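Local coordinates for protein design construct XXA_GVDQ (Synthetic construct, PDB 6NZ1) that is a computationally designed, largely helical protein that forms a homotrimer, made to explore how closely related sequences can adopt structurally divergent folds, at residues 63-68 / 86-91. Numbering follows the deposited sequence.
Sequences ILRAII and KLLKDL
Leu88 reaches into the space bounded by Leu64, Arg65 and Ile68, and with Val61 one turn earlier these residues form the four-sided hole of a knobs-into-holes contact. The two helices run nearly antiparallel, at 159°, with their local axes 11.0 Å apart, and no hydrogen bond joins the segments. The knob can be traced outward. Leu88 CB lies nearest the end of Ile68, 4.4 Å from its CD1. Leu88 CG, anti to its own backbone N (chi1 -172°), is the branch point, from which the two methyls part toward different walls of the hole. Leu88 CD1 goes to the Leu64 side, 4.0 Å from Leu64 CD1, the two side chains crossing at a slant. Leu88 CD2 is the more heavily engaged: it rests against the backbone of the other helix, 3.8 Å from Arg65 CA, and is flanked by Arg65 CB. Because the arginine chain bends at chi2 (64°), its CD also comes within 4.0 Å of Leu88 CD2, so the aliphatic part of a charged residue borders the hole. Ile68 CD1 completes the grip at 4.0 Å from Leu88 CD2, the isoleucine and leucine lying alongside each other with their ends pointing opposite ways. Cutting Leu88 back to an alanine would remove CG and both methyls and is likely to leave a gap between Leu64, Arg65 and Ile68. A turn further along, Leu91 CD2 makes a looser contact with Leu64 CD1 at 4.5 Å. The contact thus joins the long helix 29-73 to the returning helix 78-94 in a helical hairpin, and the trimer buries the apolar side chains around it: Leu64 packs on Leu64 of the third subunit, and Ile63 on Leu87 of the second.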
loop_
_atom_site.group_PDB
_atom_site.type_symbol
_atom_site.label_atom_id
_atom_site.label_comp_id
_atom_site.label_asym_id
_atom_site.label_seq_id
_atom_site.Cartn_x
_atom_site.Cartn_y
_atom_site.Cartn_z
ATOM N N ILE B 63 -7.697 -13.494 9.116
ATOM C CA ILE B 63 -7.091 -13.964 10.348
ATOM C C ILE B 63 -7.761 -13.309 11.533
ATOM O O ILE B 63 -7.968 -13.932 12.579
ATOM C CB ILE B 63 -5.583 -13.682 10.335
ATOM C CG1 ILE B 63 -4.902 -14.476 9.239
ATOM C CG2 ILE B 63 -4.949 -13.998 11.675
ATOM C CD1 ILE B 63 -3.546 -13.868 8.850
ATOM N N LEU B 64 -8.107 -12.041 11.397
ATOM C CA LEU B 64 -8.747 -11.372 12.511
ATOM C C LEU B 64 -10.114 -11.971 12.785
ATOM O O LEU B 64 -10.530 -12.062 13.939
ATOM C CB LEU B 64 -8.875 -9.881 12.235
ATOM C CG LEU B 64 -7.649 -8.973 12.148
ATOM C CD1 LEU B 64 -8.108 -7.584 11.647
ATOM C CD2 LEU B 64 -6.921 -8.831 13.466
ATOM N N ARG B 65 -10.836 -12.370 11.739
ATOM C CA ARG B 65 -12.125 -13.017 11.949
ATOM C C ARG B 65 -11.964 -14.360 12.646
ATOM O O ARG B 65 -12.760 -14.704 13.524
ATOM C CB ARG B 65 -12.844 -13.207 10.616
ATOM C CG ARG B 65 -14.184 -13.958 10.708
ATOM C CD ARG B 65 -15.174 -13.161 11.523
ATOM N NE ARG B 65 -16.424 -13.840 11.851
ATOM C CZ ARG B 65 -16.662 -14.436 13.011
ATOM N NH1 ARG B 65 -15.711 -14.463 13.930
ATOM N NH2 ARG B 65 -17.845 -14.991 13.250
ATOM N N ALA B 66 -10.961 -15.143 12.244
ATOM C CA ALA B 66 -10.726 -16.439 12.865
ATOM C C ALA B 66 -10.358 -16.272 14.327
ATOM O O ALA B 66 -10.746 -17.085 15.170
ATOM C CB ALA B 66 -9.622 -17.193 12.126
ATOM N N ILE B 67 -9.627 -15.207 14.646
ATOM C CA ILE B 67 -9.251 -14.939 16.024
ATOM C C ILE B 67 -10.480 -14.642 16.868
ATOM O O ILE B 67 -10.611 -15.123 18.001
ATOM C CB ILE B 67 -8.252 -13.779 16.083
ATOM C CG1 ILE B 67 -6.874 -14.221 15.606
ATOM C CG2 ILE B 67 -8.159 -13.286 17.468
ATOM C CD1 ILE B 67 -5.889 -13.090 15.443
ATOM N N ILE B 68 -11.386 -13.829 16.348
ATOM C CA ILE B 68 -12.622 -13.573 17.073
ATOM C C ILE B 68 -13.366 -14.880 17.324
ATOM O O ILE B 68 -13.924 -15.092 18.408
ATOM C CB ILE B 68 -13.483 -12.552 16.310
ATOM C CG1 ILE B 68 -12.771 -11.189 16.319
ATOM C CG2 ILE B 68 -14.866 -12.472 16.937
ATOM C CD1 ILE B 68 -13.345 -10.142 15.381
ATOM N N LYS B 86 -17.992 -5.317 15.753
ATOM C CA LYS B 86 -18.368 -4.062 15.113
ATOM C C LYS B 86 -17.189 -3.463 14.355
ATOM O O LYS B 86 -17.326 -3.041 13.205
ATOM C CB LYS B 86 -18.887 -3.080 16.155
ATOM C CG LYS B 86 -19.314 -1.736 15.597
ATOM C CD LYS B 86 -19.404 -0.671 16.683
ATOM N N LEU B 87 -16.020 -3.414 14.989
ATOM C CA LEU B 87 -14.854 -2.843 14.332
ATOM C C LEU B 87 -14.469 -3.624 13.084
ATOM O O LEU B 87 -14.041 -3.038 12.088
ATOM C CB LEU B 87 -13.688 -2.794 15.308
ATOM C CG LEU B 87 -13.785 -1.788 16.456
ATOM C CD1 LEU B 87 -12.560 -1.949 17.382
ATOM C CD2 LEU B 87 -13.902 -0.353 15.970
ATOM N N LEU B 88 -14.592 -4.945 13.109
ATOM C CA LEU B 88 -14.212 -5.697 11.922
ATOM C C LEU B 88 -15.237 -5.535 10.819
ATOM O O LEU B 88 -14.877 -5.497 9.638
ATOM C CB LEU B 88 -14.045 -7.170 12.251
ATOM C CG LEU B 88 -13.465 -8.029 11.130
ATOM C CD1 LEU B 88 -12.031 -7.587 10.886
ATOM C CD2 LEU B 88 -13.504 -9.506 11.437
ATOM N N LYS B 89 -16.522 -5.497 11.184
ATOM C CA LYS B 89 -17.566 -5.210 10.214
ATOM C C LYS B 89 -17.251 -3.917 9.482
ATOM O O LYS B 89 -17.248 -3.871 8.251
ATOM C CB LYS B 89 -18.930 -5.130 10.913
ATOM C CG LYS B 89 -20.126 -4.819 10.017
ATOM C CD LYS B 89 -21.330 -4.381 10.850
ATOM C CE LYS B 89 -22.574 -4.161 10.009
ATOM N NZ LYS B 89 -23.050 -5.401 9.329
ATOM N N ASP B 90 -16.964 -2.857 10.238
ATOM C CA ASP B 90 -16.678 -1.565 9.636
ATOM C C ASP B 90 -15.462 -1.648 8.725
ATOM O O ASP B 90 -15.471 -1.135 7.602
ATOM C CB ASP B 90 -16.461 -0.525 10.734
ATOM C CG ASP B 90 -17.746 -0.161 11.485
ATOM O OD1 ASP B 90 -18.834 -0.701 11.181
ATOM O OD2 ASP B 90 -17.656 0.682 12.405
ATOM N N LEU B 91 -14.400 -2.295 9.190
ATOM C CA LEU B 91 -13.213 -2.436 8.361
ATOM C C LEU B 91 -13.512 -3.202 7.083
ATOM O O LEU B 91 -13.042 -2.834 6.003
ATOM C CB LEU B 91 -12.122 -3.141 9.146
ATOM C CG LEU B 91 -10.893 -3.556 8.357
ATOM C CD1 LEU B 91 -10.248 -2.352 7.772
ATOM C CD2 LEU B 91 -9.959 -4.295 9.273
#